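Local coordinates for protein aminopeptidase YwaD (Bacillus subtilis, PDB 6HC6) that removes N-terminal amino acids, among them arginine, lysine and leucine, from peptides as a monomeric, secreted aminopeptidase that binds two zinc ions, at residues Q90-P95 against L299-Y304; S117-E121 against L217-A221; Y176-E180 against K203-E207. One frame throughout, in Å; residues are numbered along the deposited sequence.

Contact 1. Residues Q90-P95 against L299-Y304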
loop_
_atom_site.group_PDB
_atom_site.type_symbol
_atom_site.label_atom_id
_atom_site.label_comp_id
_atom_site.label_asym_id
_atom_site.label_seq_id
_atom_site.Cartn_x
_atom_site.Cartn_y
_atom_site.Cartn_z
ATOM N N GLN A 90 -4.330 3.046 17.338
ATOM C CA GLN A 90 -4.514 4.440 16.964
ATOM C C GLN A 90 -5.512 4.497 15.811
ATOM O O GLN A 90 -5.203 4.062 14.702
ATOM C CB GLN A 90 -3.179 5.067 16.572
ATOM C CG GLN A 90 -3.282 6.476 16.030
ATOM C CD GLN A 90 -1.925 7.038 15.644
ATOM O OE1 GLN A 90 -1.299 6.574 14.693
ATOM N NE2 GLN A 90 -1.462 8.039 16.391
ATOM N N ARG A 91 -6.691 5.063 16.062
ATOM C CA ARG A 91 -7.736 5.117 15.043
ATOM C C ARG A 91 -7.718 6.445 14.288
ATOM O O ARG A 91 -7.321 7.481 14.822
ATOM C CB ARG A 91 -9.106 4.898 15.688
ATOM C CG ARG A 91 -9.168 3.622 16.505
ATOM C CD ARG A 91 -10.590 3.271 16.935
ATOM N NE ARG A 91 -10.604 2.059 17.750
ATOM C CZ ARG A 91 -10.600 0.822 17.261
ATOM N NH1 ARG A 91 -10.603 0.618 15.949
ATOM N NH2 ARG A 91 -10.603 -0.215 18.087
ATOM N N PHE A 92 -8.136 6.407 13.022
ATOM C CA PHE A 92 -8.186 7.627 12.227
ATOM C C PHE A 92 -9.245 7.491 11.145
ATOM O O PHE A 92 -9.518 6.391 10.665
ATOM C CB PHE A 92 -6.827 7.949 11.592
ATOM C CG PHE A 92 -6.254 6.829 10.777
ATOM C CD1 PHE A 92 -5.492 5.826 11.379
ATOM C CD2 PHE A 92 -6.440 6.791 9.401
ATOM C CE1 PHE A 92 -4.949 4.785 10.619
ATOM C CE2 PHE A 92 -5.899 5.752 8.627
ATOM C CZ PHE A 92 -5.165 4.747 9.236
ATOM N N ASN A 93 -9.839 8.621 10.768
ATOM C CA ASN A 93 -10.853 8.626 9.724
ATOM C C ASN A 93 -10.212 8.480 8.346
ATOM O O ASN A 93 -9.097 8.948 8.097
ATOM C CB ASN A 93 -11.677 9.914 9.761
ATOM C CG ASN A 93 -12.419 10.101 11.070
ATOM O OD1 ASN A 93 -12.659 9.148 11.808
ATOM N ND2 ASN A 93 -12.805 11.338 11.351
ATOM N N ILE A 94 -10.926 7.815 7.446
ATOM C CA ILE A 94 -10.466 7.694 6.064
ATOM C C ILE A 94 -11.626 8.059 5.142
ATOM O O ILE A 94 -12.766 8.185 5.618
ATOM C CB ILE A 94 -9.935 6.283 5.758
ATOM C CG1 ILE A 94 -11.058 5.251 5.834
ATOM C CG2 ILE A 94 -8.742 5.921 6.650
ATOM C CD1 ILE A 94 -10.615 3.857 5.451
ATOM N N PRO A 95 -11.400 8.245 3.838
ATOM C CA PRO A 95 -12.496 8.677 2.957
ATOM C C PRO A 95 -13.623 7.657 2.853
ATOM O O PRO A 95 -13.474 6.473 3.161
ATOM C CB PRO A 95 -11.808 8.859 1.601
ATOM C CG PRO A 95 -10.395 9.137 1.937
ATOM C CD PRO A 95 -10.104 8.283 3.132
ATOM N N LEU A 299 -2.326 6.496 4.327
ATOM C CA LEU A 299 -3.150 7.268 5.259
ATOM C C LEU A 299 -2.785 6.991 6.710
ATOM O O LEU A 299 -2.848 7.902 7.550
ATOM C CB LEU A 299 -4.630 6.981 5.029
ATOM C CG LEU A 299 -5.131 7.405 3.647
ATOM C CD1 LEU A 299 -6.651 7.283 3.592
ATOM C CD2 LEU A 299 -4.685 8.827 3.302
ATOM N N GLY A 300 -2.416 5.757 7.028
ATOM C CA GLY A 300 -2.081 5.420 8.400
ATOM C C GLY A 300 -0.733 5.957 8.822
ATOM O O GLY A 300 -0.603 6.511 9.916
ATOM N N SER A 301 0.288 5.801 7.970
ATOM C CA SER A 301 1.591 6.353 8.333
ATOM C C SER A 301 1.573 7.880 8.324
ATOM O O SER A 301 2.228 8.513 9.166
ATOM C CB SER A 301 2.677 5.802 7.400
ATOM O OG SER A 301 2.338 6.041 6.053
ATOM N N SER A 302 0.821 8.494 7.406
ATOM C CA SER A 302 0.691 9.950 7.433
ATOM C C SER A 302 0.042 10.414 8.731
ATOM O O SER A 302 0.511 11.364 9.366
ATOM C CB SER A 302 -0.121 10.443 6.234
ATOM O OG SER A 302 0.596 10.247 5.029
ATOM N N HIS A 303 -1.045 9.754 9.140
ATOM C CA HIS A 303 -1.671 10.091 10.416
ATOM C C HIS A 303 -0.683 9.922 11.560
ATOM O O HIS A 303 -0.560 10.795 12.427
ATOM C CB HIS A 303 -2.896 9.213 10.657
ATOM C CG HIS A 303 -3.623 9.537 11.925
ATOM N ND1 HIS A 303 -4.587 10.519 11.998
ATOM C CD2 HIS A 303 -3.522 9.016 13.172
ATOM C CE1 HIS A 303 -5.053 10.588 13.233
ATOM N NE2 HIS A 303 -4.421 9.687 13.966
ATOM N N TYR A 304 0.030 8.793 11.572
ATOM C CA TYR A 304 0.948 8.497 12.668
ATOM C C TYR A 304 2.034 9.556 12.777
ATOM O O TYR A 304 2.276 10.108 13.861
ATOM C CB TYR A 304 1.581 7.114 12.475
ATOM C CG TYR A 304 2.497 6.769 13.624
ATOM C CD1 TYR A 304 1.979 6.275 14.809
ATOM C CD2 TYR A 304 3.869 7.007 13.552
ATOM C CE1 TYR A 304 2.799 5.999 15.886
ATOM C CE2 TYR A 304 4.701 6.737 14.639
ATOM C CZ TYR A 304 4.151 6.225 15.795
ATOM O OH TYR A 304 4.948 5.920 16.880
HETATM O O HOH W 1 1.286 9.228 16.334
HETATM O O HOH W 2 -5.296 9.239 16.535
#
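Phe-92 and His-303 form the middle of this contact. Their rings lie with planes 24° apart but slid past each other, so that it is CB of Phe-92, and not its ring, that sits over the imidazole: the carbon is 3.5 Å from the centroid of the His-303 ring, a CH-pi contact close to the ring normal. The phenyl ring runs on toward the helix, its CZ 3.3 Å from CA of Gly-300, where a side chain would crowd it, while CE2 rests on CB of Leu-299. At one end, Leu-299 CD1 reaches CD of the Pro-95 ring at 3.6 Å and also touches CG2 of Ile-94. At the other, the extended chain of Gln-90, with CG anti to the backbone N (chi1 174°), brings its CD to the imidazole edge, the amide perpendicular to that ring. Its OE1 lies at the edge of the Tyr-304 ring and takes a hydrogen bond from ND2 of Asn-229 on the neighbouring strand, which also bonds O of Gly-300. With the ring cut back to an alanine here, Gly-300 CA and Leu-299 CB would probably be left facing a gap. Water links Gln-90 NE2 to O of Tyr-304, and a second water joins Arg-91 O to His-303 NE2, 2.8 Å from that nitrogen. Strand 86-93 and helix 299-306 are thus joined directly by apolar and CH-pi contacts, with polar links carried by two waters and the Asn-229 amide.

Contact 2. Residues S117-E121 against L217-A221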
loop_
_atom_site.group_PDB
_atom_site.type_symbol
_atom_site.label_atom_id
_atom_site.label_comp_id
_atom_site.label_asym_id
_atom_site.label_seq_id
_atom_site.Cartn_x
_atom_site.Cartn_y
_atom_site.Cartn_z
ATOM N N SER A 117 -14.275 10.065 -5.523
ATOM C CA SER A 117 -15.205 10.458 -6.574
ATOM C C SER A 117 -16.632 10.380 -6.038
ATOM O O SER A 117 -16.872 9.984 -4.898
ATOM C CB SER A 117 -15.017 9.603 -7.831
ATOM O OG SER A 117 -15.330 8.240 -7.604
ATOM N N ALA A 118 -17.609 10.783 -6.886
ATOM C CA ALA A 118 -18.976 10.930 -6.412
ATOM C C ALA A 118 -19.779 9.644 -6.597
ATOM O O ALA A 118 -19.557 8.893 -7.553
ATOM C CB ALA A 118 -19.668 12.072 -7.152
ATOM N N PRO A 119 -20.713 9.378 -5.692
ATOM C CA PRO A 119 -21.667 8.286 -5.884
ATOM C C PRO A 119 -22.770 8.744 -6.826
ATOM O O PRO A 119 -22.747 9.857 -7.341
ATOM C CB PRO A 119 -22.207 8.043 -4.474
ATOM C CG PRO A 119 -22.176 9.405 -3.846
ATOM C CD PRO A 119 -20.925 10.073 -4.407
ATOM N N THR A 120 -23.748 7.868 -7.030
ATOM C CA THR A 120 -24.938 8.187 -7.805
ATOM C C THR A 120 -26.157 8.196 -6.896
ATOM O O THR A 120 -26.104 7.797 -5.731
ATOM C CB THR A 120 -25.165 7.174 -8.936
ATOM O OG1 THR A 120 -25.481 5.893 -8.375
ATOM C CG2 THR A 120 -23.937 7.060 -9.836
ATOM N N GLU A 121 -27.274 8.649 -7.450
ATOM C CA GLU A 121 -28.534 8.426 -6.774
ATOM C C GLU A 121 -28.867 6.940 -6.823
ATOM O O GLU A 121 -28.361 6.196 -7.668
ATOM C CB GLU A 121 -29.632 9.267 -7.412
ATOM C CG GLU A 121 -29.226 10.714 -7.612
ATOM C CD GLU A 121 -30.299 11.682 -7.178
ATOM O OE1 GLU A 121 -30.250 12.137 -6.014
ATOM O OE2 GLU A 121 -31.187 11.989 -8.005
ATOM N N LEU A 217 -24.850 3.616 -14.260
ATOM C CA LEU A 217 -23.932 3.436 -13.148
ATOM C C LEU A 217 -24.705 3.572 -11.845
ATOM O O LEU A 217 -25.487 4.514 -11.684
ATOM C CB LEU A 217 -22.809 4.465 -13.237
ATOM C CG LEU A 217 -21.475 4.221 -12.567
ATOM C CD1 LEU A 217 -20.729 3.123 -13.283
ATOM C CD2 LEU A 217 -20.690 5.515 -12.650
ATOM N N LYS A 218 -24.526 2.611 -10.938
ATOM C CA LYS A 218 -25.101 2.671 -9.598
ATOM C C LYS A 218 -23.952 2.591 -8.607
ATOM O O LYS A 218 -23.246 1.580 -8.562
ATOM C CB LYS A 218 -26.102 1.540 -9.353
ATOM C CG LYS A 218 -27.300 1.543 -10.293
ATOM C CD LYS A 218 -28.385 0.562 -9.847
ATOM C CE LYS A 218 -29.484 0.465 -10.901
ATOM N NZ LYS A 218 -30.502 -0.575 -10.574
ATOM N N LEU A 219 -23.755 3.657 -7.831
ATOM C CA LEU A 219 -22.640 3.726 -6.892
ATOM C C LEU A 219 -23.120 4.302 -5.573
ATOM O O LEU A 219 -23.754 5.360 -5.547
ATOM C CB LEU A 219 -21.494 4.582 -7.432
ATOM C CG LEU A 219 -20.751 4.077 -8.667
ATOM C CD1 LEU A 219 -19.928 5.207 -9.238
ATOM C CD2 LEU A 219 -19.860 2.883 -8.334
ATOM N N LYS A 220 -22.812 3.606 -4.486
ATOM C CA LYS A 220 -23.158 4.042 -3.143
ATOM C C LYS A 220 -21.879 4.340 -2.374
ATOM O O LYS A 220 -20.890 3.609 -2.490
ATOM C CB LYS A 220 -23.991 2.975 -2.420
ATOM C CG LYS A 220 -23.866 2.994 -0.904
ATOM C CD LYS A 220 -25.229 2.925 -0.223
ATOM C CE LYS A 220 -25.087 2.731 1.282
ATOM N NZ LYS A 220 -26.390 2.362 1.915
ATOM N N ALA A 221 -21.894 5.443 -1.627
ATOM C CA ALA A 221 -20.788 5.827 -0.761
ATOM C C ALA A 221 -21.055 5.314 0.646
ATOM O O ALA A 221 -22.106 5.597 1.228
ATOM C CB ALA A 221 -20.610 7.344 -0.744
#
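Thr-120 is held to Leu-219 by two nearly straight hydrogen bonds, and the tight half of the contact is built round them. Its backbone N donates to O of Leu-219 at 2.9 Å, and its hydroxyl OG1 accepts from the backbone N of Leu-219, also at 2.9 Å, with an N-H...O angle of 169°. The side chain thereby stands in for the backbone carbonyl that a paired strand would offer. With OG1 placed between the backbone N and the carbonyl carbon (chi1 67°), the hydroxyl is turned to the strand; it also donates to O of Glu-121 at 3.0 Å, from above that carbonyl's plane. Two bonds thus fix its rotation, and CG2 is left lying 3.5 Å from O of Leu-217. CB of Pro-119 is just as close to the Leu-219 carbonyl. Leu-217 and Leu-219 are buried against Leu-111 and Val-199. The outer side is looser: CG of the exposed Pro-119 meets CB of Ala-221 at 4.0 Å, while Lys-218 and Lys-220, both exposed, point their CB away from the loop. Strand 214-222 has regular backbone partners in Leu-125 and Thr-101, so this irregular segment adds a short two-bond pairing, a threonine hydroxyl replacing a backbone carbonyl, to the mixed sheet that also holds the PA domain strands.

Contact 3. Residues Y176-E180 against K203-E207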
loop_
_atom_site.group_PDB
_atom_site.type_symbol
_atom_site.label_atom_id
_atom_site.label_comp_id
_atom_site.label_asym_id
_atom_site.label_seq_id
_atom_site.Cartn_x
_atom_site.Cartn_y
_atom_site.Cartn_z
ATOM N N TYR A 176 -11.174 2.441 -18.819
ATOM C CA TYR A 176 -10.956 1.015 -19.012
ATOM C C TYR A 176 -9.481 0.718 -19.244
ATOM O O TYR A 176 -8.764 1.495 -19.886
ATOM C CB TYR A 176 -11.813 0.456 -20.154
ATOM C CG TYR A 176 -11.558 0.998 -21.533
ATOM C CD1 TYR A 176 -12.190 2.162 -21.974
ATOM C CD2 TYR A 176 -10.754 0.310 -22.428
ATOM C CE1 TYR A 176 -11.988 2.642 -23.266
ATOM C CE2 TYR A 176 -10.552 0.784 -23.721
ATOM C CZ TYR A 176 -11.168 1.948 -24.128
ATOM O OH TYR A 176 -10.960 2.414 -25.411
ATOM N N ASN A 177 -9.042 -0.414 -18.704
ATOM C CA ASN A 177 -7.639 -0.792 -18.773
ATOM C C ASN A 177 -7.211 -0.960 -20.225
ATOM O O ASN A 177 -7.996 -1.368 -21.080
ATOM C CB ASN A 177 -7.413 -2.092 -18.005
ATOM C CG ASN A 177 -6.046 -2.166 -17.379
ATOM O OD1 ASN A 177 -5.075 -1.625 -17.906
ATOM N ND2 ASN A 177 -5.953 -2.857 -16.245
ATOM N N ASN A 178 -5.958 -0.612 -20.509
ATOM C CA ASN A 178 -5.343 -0.948 -21.786
ATOM C C ASN A 178 -4.528 -2.227 -21.696
ATOM O O ASN A 178 -3.886 -2.614 -22.674
ATOM C CB ASN A 178 -4.459 0.200 -22.282
ATOM C CG ASN A 178 -3.287 0.491 -21.352
ATOM O OD1 ASN A 178 -3.299 0.133 -20.177
ATOM N ND2 ASN A 178 -2.267 1.143 -21.888
ATOM N N LYS A 179 -4.541 -2.883 -20.541
ATOM C CA LYS A 179 -3.852 -4.141 -20.314
ATOM C C LYS A 179 -4.857 -5.182 -19.849
ATOM O O LYS A 179 -5.836 -4.860 -19.162
ATOM C CB LYS A 179 -2.741 -3.985 -19.257
ATOM C CG LYS A 179 -1.645 -3.009 -19.647
ATOM C CD LYS A 179 -1.076 -3.378 -21.002
ATOM C CE LYS A 179 0.020 -2.421 -21.441
ATOM N NZ LYS A 179 0.473 -2.748 -22.827
ATOM N N GLU A 180 -4.616 -6.435 -20.224
ATOM C CA GLU A 180 -5.427 -7.520 -19.694
ATOM C C GLU A 180 -5.154 -7.690 -18.203
ATOM O O GLU A 180 -4.038 -7.468 -17.724
ATOM C CB GLU A 180 -5.144 -8.821 -20.447
ATOM C CG GLU A 180 -5.203 -10.073 -19.591
ATOM C CD GLU A 180 -4.982 -11.343 -20.393
ATOM O OE1 GLU A 180 -5.284 -12.436 -19.868
ATOM O OE2 GLU A 180 -4.512 -11.245 -21.548
ATOM N N LYS A 203 -10.312 -4.175 -19.664
ATOM C CA LYS A 203 -10.034 -3.801 -21.049
ATOM C C LYS A 203 -11.127 -4.282 -22.000
ATOM O O LYS A 203 -11.688 -3.494 -22.777
ATOM C CB LYS A 203 -8.677 -4.379 -21.450
ATOM C CG LYS A 203 -8.274 -4.167 -22.896
ATOM C CD LYS A 203 -7.071 -5.026 -23.235
ATOM C CE LYS A 203 -6.600 -4.797 -24.666
ATOM N NZ LYS A 203 -5.788 -3.554 -24.772
ATOM N N GLU A 204 -11.445 -5.577 -21.960
ATOM C CA GLU A 204 -12.413 -6.109 -22.918
ATOM C C GLU A 204 -13.800 -5.514 -22.701
ATOM O O GLU A 204 -14.574 -5.370 -23.656
ATOM C CB GLU A 204 -12.460 -7.636 -22.838
ATOM C CG GLU A 204 -12.986 -8.193 -21.524
ATOM C CD GLU A 204 -11.894 -8.404 -20.494
ATOM O OE1 GLU A 204 -10.792 -7.831 -20.662
ATOM O OE2 GLU A 204 -12.143 -9.147 -19.518
ATOM N N ASP A 205 -14.119 -5.139 -21.463
ATOM C CA ASP A 205 -15.401 -4.510 -21.180
ATOM C C ASP A 205 -15.465 -3.105 -21.761
ATOM O O ASP A 205 -16.475 -2.719 -22.361
ATOM C CB ASP A 205 -15.642 -4.483 -19.674
ATOM C CG ASP A 205 -15.848 -5.871 -19.107
ATOM O OD1 ASP A 205 -16.273 -6.764 -19.875
ATOM O OD2 ASP A 205 -15.597 -6.070 -17.904
ATOM N N GLY A 206 -14.401 -2.317 -21.579
ATOM C CA GLY A 206 -14.391 -0.985 -22.158
ATOM C C GLY A 206 -14.418 -1.020 -23.673
ATOM O O GLY A 206 -15.042 -0.168 -24.315
ATOM N N GLU A 207 -13.749 -2.010 -24.266
ATOM C CA GLU A 207 -13.755 -2.138 -25.722
ATOM C C GLU A 207 -15.157 -2.415 -26.244
ATOM O O GLU A 207 -15.568 -1.854 -27.270
ATOM C CB GLU A 207 -12.787 -3.237 -26.158
ATOM C CG GLU A 207 -11.332 -2.820 -26.026
ATOM C CD GLU A 207 -10.372 -3.986 -26.108
ATOM O OE1 GLU A 207 -10.828 -5.146 -26.012
ATOM O OE2 GLU A 207 -9.156 -3.735 -26.262
HETATM O O HOH W 3 -8.223 -5.310 -18.117
#
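The aromatic ring of Tyr-176 lies under the first turn of helix 203-209, with CA of Gly-206 over one of its faces. That carbon is 3.5 Å from CG of Tyr-176 and 29° off the normal through the ring centroid, a CH-pi contact displaced toward the CG end. Tyr-176 holds CG between its backbone N and carbonyl carbon (chi1 63°), which turns the ring beneath the helix backbone; the glycine permits this approach, since a CB there would run into the ring. C of Gly-206 lies over the ring centre, and N of Glu-207 over the same face, offset toward the rim.

Lys-203 lies alongside the loop instead. Its CB is 3.1 Å from O of Asn-177, and CG follows close by, so this buried carbonyl, which has no hydrogen-bond partner in the model, is covered by aliphatic carbons and by the CA-H of Lys-203. The chain runs extended until chi4, where a bend (80°) brings NZ over the carbonyl of Asn-178 in a 3.0 Å hydrogen bond from well above its plane. The same ammonium has a long salt bridge to OE2 of Glu-207, one turn on. Asn-177 shapes the loop: its OD1 accepts from N of Lys-179 at 3.0 Å, closing an Asx turn, and is also bonded by Arg-153. One water further links O of Lys-179 to N of Lys-203, at the start of the helix. Within the PA domain, the Asx turn that follows strand 172-176 thus packs against the short helix after strand 198-201.

How the contacts relate
From the N terminus, strand 86-93 leads into contact 1, whose other half comes only at segment 299-304 on helix 299-306, so contact 1 closes the longest loop, with the other two lying within it. The chain next passes 117-121, which meets 217-221 in contact 2; inside that interval 176-180 and 203-207 close the short loop of contact 3. The three are therefore concentric and none cross. Contact 1 ties an edge strand of the eight-stranded sheet to a helix of the peptidase M28 region, whereas contacts 2 and 3 join loops to a strand and a helix round the other mixed sheet, contact 3 within the PA domain. The centres of contacts 2 and 3 are about 21 Å apart.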